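Local structure of YcaO (Methanopyrus kandleri, 6CIB) at residues A[37-49]-A[250-263]. The protein binds ADP and magnesium as a YcaO-family enzyme and probably uses ATP to help convert peptide backbone amides into thioamides. Numbering follows the deposited sequence.
With OXM (oxamic acid), chain I.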
ATOM      1  N   LYS A  37      -9.221 -15.369 -14.237  1.00 33.12           N
ATOM      2  CA  LYS A  37      -9.922 -14.437 -13.356  1.00 33.27           C
ATOM      3  C   LYS A  37     -10.870 -15.197 -12.446  1.00 32.78           C
ATOM      4  O   LYS A  37     -11.519 -16.156 -12.878  1.00 32.88           O
ATOM      5  CB  LYS A  37     -10.730 -13.423 -14.170  1.00 33.66           C
ATOM      6  CG  LYS A  37      -9.910 -12.584 -15.138  1.00 36.03           C
ATOM      7  CD  LYS A  37     -10.765 -11.521 -15.799  1.00 36.14           C
ATOM      8  CE  LYS A  37      -9.934 -10.734 -16.790  1.00 38.52           C
ATOM      9  NZ  LYS A  37     -10.693  -9.582 -17.356  1.00 40.80           N
ATOM     10  N   PHE A  38     -10.956 -14.752 -11.196  1.00 31.04           N
ATOM     11  CA  PHE A  38     -11.899 -15.297 -10.220  1.00 32.20           C
ATOM     12  C   PHE A  38     -12.629 -14.162  -9.503  1.00 30.69           C
ATOM     13  O   PHE A  38     -12.017 -13.150  -9.157  1.00 29.98           O
ATOM     14  CB  PHE A  38     -11.172 -16.133  -9.161  1.00 33.22           C
ATOM     15  CG  PHE A  38     -10.399 -17.301  -9.714  1.00 35.24           C
ATOM     16  CD1 PHE A  38     -11.035 -18.525  -9.964  1.00 34.18           C
ATOM     17  CD2 PHE A  38      -9.028 -17.185  -9.968  1.00 35.92           C
ATOM     18  CE1 PHE A  38     -10.321 -19.610 -10.465  1.00 36.44           C
ATOM     19  CE2 PHE A  38      -8.305 -18.272 -10.464  1.00 38.32           C
ATOM     20  CZ  PHE A  38      -8.953 -19.484 -10.706  1.00 36.66           C
ATOM     21  N   SER A  39     -13.916 -14.362  -9.247  1.00 29.04           N
ATOM     22  CA  SER A  39     -14.708 -13.420  -8.455  1.00 30.22           C
ATOM     23  C   SER A  39     -15.155 -14.016  -7.134  1.00 29.78           C
ATOM     24  O   SER A  39     -15.802 -15.067  -7.092  1.00 30.68           O
ATOM     25  CB  SER A  39     -15.927 -12.937  -9.245  1.00 30.43           C
ATOM     26  OG  SER A  39     -15.520 -12.186 -10.367  1.00 29.85           O
ATOM     27  N   ASP A  40     -14.795 -13.339  -6.049  1.00 29.96           N
ATOM     28  CA  ASP A  40     -15.221 -13.730  -4.706  1.00 29.09           C
ATOM     29  C   ASP A  40     -16.094 -12.630  -4.113  1.00 27.31           C
ATOM     30  O   ASP A  40     -16.130 -11.516  -4.626  1.00 27.66           O
ATOM     31  CB  ASP A  40     -13.994 -13.986  -3.810  1.00 28.99           C
ATOM     32  CG  ASP A  40     -13.286 -15.318  -4.129  1.00 31.80           C
ATOM     33  OD1 ASP A  40     -13.759 -16.067  -5.014  1.00 30.72           O
ATOM     34  OD2 ASP A  40     -12.242 -15.613  -3.492  1.00 31.97           O
ATOM     35  N   ARG A  41     -16.805 -12.952  -3.046  1.00 26.33           N
ATOM     36  CA  ARG A  41     -17.459 -11.941  -2.230  1.00 26.90           C
ATOM     37  C   ARG A  41     -17.297 -12.362  -0.778  1.00 26.47           C
ATOM     38  O   ARG A  41     -17.738 -13.446  -0.379  1.00 27.32           O
ATOM     39  CB  ARG A  41     -18.939 -11.773  -2.608  1.00 27.80           C
ATOM     40  CG  ARG A  41     -19.549 -10.404  -2.256  1.00 31.30           C
ATOM     41  CD  ARG A  41     -20.978 -10.208  -2.798  1.00 31.87           C
ATOM     42  NE  ARG A  41     -21.751 -11.401  -2.508  1.00 35.67           N
ATOM     43  CZ  ARG A  41     -22.233 -12.263  -3.394  1.00 33.15           C
ATOM     44  NH1 ARG A  41     -22.141 -12.057  -4.706  1.00 32.79           N
ATOM     45  NH2 ARG A  41     -22.856 -13.330  -2.934  1.00 34.88           N
ATOM     46  N   VAL A  42     -16.643 -11.515   0.006  1.00 25.85           N
ATOM     47  CA  VAL A  42     -16.411 -11.821   1.414  1.00 26.34           C
ATOM     48  C   VAL A  42     -17.345 -10.924   2.209  1.00 27.46           C
ATOM     49  O   VAL A  42     -17.158  -9.697   2.253  1.00 27.39           O
ATOM     50  CB  VAL A  42     -14.923 -11.655   1.812  1.00 25.84           C
ATOM     51  CG1 VAL A  42     -14.726 -11.903   3.301  1.00 25.56           C
ATOM     52  CG2 VAL A  42     -14.047 -12.607   0.997  1.00 25.33           C
ATOM     53  N   GLY A  43     -18.359 -11.550   2.809  1.00 29.45           N
ATOM     54  CA  GLY A  43     -19.534 -10.840   3.331  1.00 30.56           C
ATOM     55  C   GLY A  43     -20.074  -9.969   2.213  1.00 31.46           C
ATOM     56  O   GLY A  43     -20.366 -10.489   1.131  1.00 33.89           O
ATOM     57  N   PRO A  44     -20.134  -8.639   2.430  1.00 32.33           N
ATOM     58  CA  PRO A  44     -20.620  -7.743   1.377  1.00 31.50           C
ATOM     59  C   PRO A  44     -19.538  -7.265   0.395  1.00 31.26           C
ATOM     60  O   PRO A  44     -19.871  -6.527  -0.535  1.00 32.33           O
ATOM     61  CB  PRO A  44     -21.146  -6.552   2.177  1.00 31.40           C
ATOM     62  CG  PRO A  44     -20.204  -6.464   3.335  1.00 31.67           C
ATOM     63  CD  PRO A  44     -19.796  -7.886   3.661  1.00 31.99           C
ATOM     64  N   ILE A  45     -18.274  -7.664   0.595  1.00 28.69           N
ATOM     65  CA  ILE A  45     -17.151  -7.099  -0.173  1.00 27.03           C
ATOM     66  C   ILE A  45     -16.737  -7.955  -1.377  1.00 27.89           C
ATOM     67  O   ILE A  45     -16.297  -9.099  -1.208  1.00 26.61           O
ATOM     68  CB  ILE A  45     -15.897  -6.794   0.708  1.00 27.01           C
ATOM     69  CG1 ILE A  45     -16.233  -5.806   1.849  1.00 27.59           C
ATOM     70  CG2 ILE A  45     -14.728  -6.292  -0.149  1.00 25.48           C
ATOM     71  CD1 ILE A  45     -16.894  -4.502   1.409  1.00 27.61           C
ATOM     72  N   PRO A  46     -16.854  -7.385  -2.595  1.00 26.92           N
ATOM     73  CA  PRO A  46     -16.343  -8.021  -3.807  1.00 26.99           C
ATOM     74  C   PRO A  46     -14.821  -8.075  -3.793  1.00 25.83           C
ATOM     75  O   PRO A  46     -14.161  -7.053  -3.536  1.00 25.47           O
ATOM     76  CB  PRO A  46     -16.809  -7.084  -4.938  1.00 26.65           C
ATOM     77  CG  PRO A  46     -17.831  -6.196  -4.340  1.00 27.00           C
ATOM     78  CD  PRO A  46     -17.511  -6.101  -2.882  1.00 26.57           C
ATOM     79  N   VAL A  47     -14.284  -9.266  -4.049  1.00 25.30           N
ATOM     80  CA  VAL A  47     -12.839  -9.476  -4.175  1.00 25.68           C
ATOM     81  C   VAL A  47     -12.577 -10.144  -5.533  1.00 26.28           C
ATOM     82  O   VAL A  47     -13.340 -11.008  -5.965  1.00 26.57           O
ATOM     83  CB  VAL A  47     -12.253 -10.328  -3.008  1.00 25.25           C
ATOM     84  CG1 VAL A  47     -10.746 -10.559  -3.191  1.00 24.53           C
ATOM     85  CG2 VAL A  47     -12.512  -9.661  -1.661  1.00 24.41           C
ATOM     86  N   GLU A  48     -11.497  -9.731  -6.191  1.00 25.67           N
ATOM     87  CA  GLU A  48     -11.139 -10.228  -7.515  1.00 26.21           C
ATOM     88  C   GLU A  48      -9.750 -10.849  -7.494  1.00 27.13           C
ATOM     89  O   GLU A  48      -8.819 -10.288  -6.903  1.00 27.33           O
ATOM     90  CB  GLU A  48     -11.192  -9.087  -8.529  1.00 25.60           C
ATOM     91  CG  GLU A  48     -12.602  -8.618  -8.862  1.00 25.85           C
ATOM     92  CD  GLU A  48     -13.367  -9.615  -9.723  1.00 26.54           C
ATOM     93  OE1 GLU A  48     -12.787 -10.162 -10.680  1.00 27.93           O
ATOM     94  OE2 GLU A  48     -14.556  -9.842  -9.447  1.00 26.78           O
ATOM     95  N   ILE A  49      -9.606 -12.015  -8.114  1.00 27.25           N
ATOM     96  CA  ILE A  49      -8.295 -12.688  -8.142  1.00 28.23           C
ATOM     97  C   ILE A  49      -7.856 -12.851  -9.585  1.00 28.28           C
ATOM     98  O   ILE A  49      -8.664 -13.211 -10.449  1.00 27.64           O
ATOM     99  CB  ILE A  49      -8.288 -14.039  -7.375  1.00 29.87           C
ATOM    100  CG1 ILE A  49      -8.542 -13.817  -5.881  1.00 31.39           C
ATOM    101  CG2 ILE A  49      -6.953 -14.777  -7.517  1.00 29.52           C
ATOM    102  CD1 ILE A  49      -9.964 -14.116  -5.475  1.00 35.22           C
ATOM    103  N   LEU A 250     -11.362  -3.411   3.737  1.00 25.89           N
ATOM    104  CA  LEU A 250     -11.241  -4.011   2.402  1.00 26.93           C
ATOM    105  C   LEU A 250     -10.035  -4.958   2.279  1.00 25.99           C
ATOM    106  O   LEU A 250     -10.123  -5.985   1.613  1.00 24.34           O
ATOM    107  CB  LEU A 250     -11.190  -2.928   1.313  1.00 27.06           C
ATOM    108  CG  LEU A 250     -12.455  -2.089   1.074  1.00 27.93           C
ATOM    109  CD1 LEU A 250     -12.175  -1.010   0.045  1.00 27.81           C
ATOM    110  CD2 LEU A 250     -13.653  -2.913   0.628  1.00 28.14           C
ATOM    111  N   GLU A 251      -8.929  -4.601   2.931  1.00 27.21           N
ATOM    112  CA  GLU A 251      -7.746  -5.454   2.973  1.00 29.23           C
ATOM    113  C   GLU A 251      -7.992  -6.749   3.744  1.00 28.11           C
ATOM    114  O   GLU A 251      -7.534  -7.802   3.324  1.00 27.81           O
ATOM    115  CB  GLU A 251      -6.524  -4.700   3.502  1.00 31.57           C
ATOM    116  CG  GLU A 251      -5.516  -4.352   2.410  1.00 36.10           C
ATOM    117  CD  GLU A 251      -4.280  -3.634   2.928  1.00 38.26           C
ATOM    118  OE1 GLU A 251      -3.793  -3.965   4.035  1.00 38.44           O
ATOM    119  OE2 GLU A 251      -3.790  -2.721   2.223  1.00 43.01           O
ATOM    120  N   VAL A 252      -8.747  -6.663   4.843  1.00 27.83           N
ATOM    121  CA  VAL A 252      -9.203  -7.854   5.580  1.00 26.98           C
ATOM    122  C   VAL A 252     -10.012  -8.786   4.665  1.00 26.68           C
ATOM    123  O   VAL A 252      -9.706  -9.973   4.570  1.00 26.97           O
ATOM    124  CB  VAL A 252      -9.991  -7.466   6.847  1.00 26.95           C
ATOM    125  CG1 VAL A 252     -10.725  -8.663   7.435  1.00 26.43           C
ATOM    126  CG2 VAL A 252      -9.055  -6.865   7.885  1.00 26.43           C
ATOM    127  N   ALA A 253     -11.013  -8.243   3.971  1.00 26.90           N
ATOM    128  CA  ALA A 253     -11.821  -9.050   3.041  1.00 26.91           C
ATOM    129  C   ALA A 253     -10.943  -9.725   1.982  1.00 26.33           C
ATOM    130  O   ALA A 253     -11.104 -10.909   1.721  1.00 26.34           O
ATOM    131  CB  ALA A 253     -12.903  -8.201   2.386  1.00 26.48           C
ATOM    132  N   GLN A 254     -10.016  -8.962   1.397  1.00 26.77           N
ATOM    133  CA  GLN A 254      -9.030  -9.487   0.461  1.00 28.74           C
ATOM    134  C   GLN A 254      -8.205 -10.629   1.074  1.00 28.94           C
ATOM    135  O   GLN A 254      -8.026 -11.683   0.439  1.00 27.37           O
ATOM    136  CB  GLN A 254      -8.110  -8.367  -0.015  1.00 30.26           C
ATOM    137  CG  GLN A 254      -7.100  -8.779  -1.079  1.00 32.82           C
ATOM    138  CD  GLN A 254      -6.399  -7.578  -1.682  1.00 35.51           C
ATOM    139  OE1 GLN A 254      -6.643  -7.216  -2.834  1.00 38.69           O
ATOM    140  NE2 GLN A 254      -5.558  -6.932  -0.899  1.00 36.55           N
ATOM    141  N   GLY A 255      -7.726 -10.406   2.301  1.00 27.81           N
ATOM    142  CA  GLY A 255      -6.969 -11.408   3.057  1.00 29.06           C
ATOM    143  C   GLY A 255      -7.742 -12.705   3.242  1.00 29.27           C
ATOM    144  O   GLY A 255      -7.195 -13.788   3.033  1.00 30.92           O
ATOM    145  N   LEU A 256      -9.021 -12.586   3.607  1.00 28.24           N
ATOM    146  CA  LEU A 256      -9.885 -13.752   3.803  1.00 27.69           C
ATOM    147  C   LEU A 256     -10.161 -14.519   2.530  1.00 27.69           C
ATOM    148  O   LEU A 256     -10.183 -15.758   2.549  1.00 28.14           O
ATOM    149  CB  LEU A 256     -11.193 -13.366   4.502  1.00 27.20           C
ATOM    150  CG  LEU A 256     -11.046 -12.833   5.932  1.00 27.57           C
ATOM    151  CD1 LEU A 256     -12.338 -12.201   6.425  1.00 26.50           C
ATOM    152  CD2 LEU A 256     -10.570 -13.931   6.869  1.00 28.34           C
ATOM    153  N   SER A 257     -10.356 -13.793   1.426  1.00 27.21           N
ATOM    154  CA  SER A 257     -10.496 -14.410   0.110  1.00 28.63           C
ATOM    155  C   SER A 257      -9.268 -15.251  -0.238  1.00 31.14           C
ATOM    156  O   SER A 257      -9.408 -16.403  -0.667  1.00 31.70           O
ATOM    157  CB  SER A 257     -10.750 -13.351  -0.968  1.00 28.03           C
ATOM    158  OG  SER A 257     -10.641 -13.912  -2.265  1.00 27.66           O
HETATM  159  N   MSE A 258      -8.080 -14.677  -0.028  1.00 32.46           N
HETATM  160  CA  MSE A 258      -6.798 -15.348  -0.303  1.00 36.22           C
HETATM  161  C   MSE A 258      -6.586 -16.584   0.533  1.00 35.64           C
HETATM  162  O   MSE A 258      -6.149 -17.624   0.012  1.00 34.49           O
HETATM  163  CB  MSE A 258      -5.614 -14.431   0.008  1.00 43.35           C
HETATM  164  CG  MSE A 258      -5.692 -13.088  -0.687  1.00 54.42           C
HETATM  165 SE   MSE A 258      -5.285 -13.343  -2.582  1.00 75.52          SE
HETATM  166  CE  MSE A 258      -3.772 -12.098  -2.332  1.00 59.68           C
ATOM    167  N   ALA A 259      -6.876 -16.476   1.833  1.00 34.15           N
ATOM    168  CA  ALA A 259      -6.679 -17.588   2.766  1.00 35.76           C
ATOM    169  C   ALA A 259      -7.619 -18.752   2.433  1.00 36.56           C
ATOM    170  O   ALA A 259      -7.205 -19.909   2.461  1.00 36.25           O
ATOM    171  CB  ALA A 259      -6.860 -17.123   4.206  1.00 34.62           C
ATOM    172  N   ARG A 260      -8.865 -18.434   2.081  1.00 36.41           N
ATOM    173  CA  ARG A 260      -9.864 -19.438   1.701  1.00 35.74           C
ATOM    174  C   ARG A 260      -9.547 -20.142   0.383  1.00 35.62           C
ATOM    175  O   ARG A 260     -10.062 -21.226   0.127  1.00 35.25           O
ATOM    176  CB  ARG A 260     -11.256 -18.817   1.644  1.00 36.58           C
ATOM    177  CG  ARG A 260     -11.887 -18.628   3.008  1.00 37.22           C
ATOM    178  CD  ARG A 260     -13.030 -17.637   2.934  1.00 37.98           C
ATOM    179  NE  ARG A 260     -13.423 -17.213   4.274  1.00 41.59           N
ATOM    180  CZ  ARG A 260     -14.550 -16.567   4.574  1.00 42.24           C
ATOM    181  NH1 ARG A 260     -15.432 -16.265   3.635  1.00 44.02           N
ATOM    182  NH2 ARG A 260     -14.797 -16.231   5.832  1.00 45.17           N
ATOM    183  N   ARG A 261      -8.707 -19.523  -0.445  1.00 34.88           N
ATOM    184  CA  ARG A 261      -8.195 -20.155  -1.662  1.00 36.20           C
ATOM    185  C   ARG A 261      -6.798 -20.754  -1.453  1.00 37.32           C
ATOM    186  O   ARG A 261      -6.221 -21.331  -2.382  1.00 38.76           O
ATOM    187  CB  ARG A 261      -8.161 -19.152  -2.822  1.00 34.38           C
ATOM    188  CG  ARG A 261      -9.530 -18.841  -3.396  1.00 33.19           C
ATOM    189  CD  ARG A 261      -9.463 -17.795  -4.495  1.00 32.14           C
ATOM    190  NE  ARG A 261     -10.810 -17.588  -5.039  1.00 31.98           N
ATOM    191  CZ  ARG A 261     -11.368 -18.341  -5.985  1.00 31.47           C
ATOM    192  NH1 ARG A 261     -10.700 -19.350  -6.542  1.00 30.50           N
ATOM    193  NH2 ARG A 261     -12.604 -18.083  -6.376  1.00 30.05           N
ATOM    194  N   GLY A 262      -6.261 -20.600  -0.244  1.00 38.74           N
ATOM    195  CA  GLY A 262      -4.909 -21.065   0.095  1.00 41.69           C
ATOM    196  C   GLY A 262      -3.786 -20.365  -0.659  1.00 44.49           C
ATOM    197  O   GLY A 262      -2.750 -20.973  -0.933  1.00 44.44           O
ATOM    198  N   ILE A 263      -4.002 -19.097  -1.013  1.00 48.17           N
ATOM    199  CA  ILE A 263      -2.972 -18.260  -1.647  1.00 51.57           C
ATOM    200  C   ILE A 263      -2.232 -17.511  -0.536  1.00 56.74           C
ATOM    201  O   ILE A 263      -2.863 -16.983   0.386  1.00 58.81           O
ATOM    202  CB  ILE A 263      -3.581 -17.276  -2.684  1.00 50.31           C
ATOM    203  CG1 ILE A 263      -4.322 -18.036  -3.792  1.00 47.59           C
ATOM    204  CG2 ILE A 263      -2.504 -16.376  -3.293  1.00 50.44           C
ATOM    205  CD1 ILE A 263      -5.355 -17.212  -4.540  1.00 46.12           C
TER
HETATM  206  C1  OXM I 403     -22.939  -9.349  -7.488  1.00 34.67           C
HETATM  207  N1  OXM I 403     -23.617 -10.305  -6.862  1.00 31.90           N
HETATM  208  O1  OXM I 403     -23.475  -8.580  -8.288  1.00 35.28           O
HETATM  209  C2  OXM I 403     -21.508  -9.220  -7.202  1.00 34.20           C
HETATM  210  O2  OXM I 403     -20.788  -8.567  -7.989  1.00 31.19           O
HETATM  211  O3  OXM I 403     -21.044  -9.769  -6.175  1.00 35.37           O
HETATM  212  O   HOH W   1     -12.161 -17.151  -1.444  1.00 35.83           O
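V42 and A253 bring the backbones closest, where a beta hairpin, strands 37-42 and 45-49 joined by a type II' turn from V42 to I45, lies across helix 250-260 with strand 45-49 crossing its axis at -52°. D40 carries the polar half. R261, extended from CG to NE, meets its carboxylate side-on and nearly coplanar: NH2 reaches D40 OD1 at 2.7 Å through the syn lone pair, and NE bonds to OD2. On its anti side D40 OD2 also accepts from S257 OG at 2.6 Å, S257 holding OG anti to its own N (chi1 169°), where it meets the carboxylate; a water links OD2 to S257 O. R261 NH1 rests over one face of the F38 ring, 3.5 Å from CD1, while I49 CD1 packs against R261 NE and S257 OG. An asparagine in place of D40 would probably leave the R261 guanidinium without its countercharge and weaken its two-pronged grip. Toward the turn the contact becomes apolar: I45 CG2 touches both L250 CD2 (3.6 Å) and A253 CB, V42 CG1 touches L256 CD1 at 3.9 Å, and V47 CG1 packs on S257 CB. The helix thus covers one face of the three-stranded antiparallel sheet, and helix 188-198 borders the apolar end beside I45 and A253; on the sheet's other face S39 and E48 face helix 68-85 and R41 NH1 binds oxamic acid.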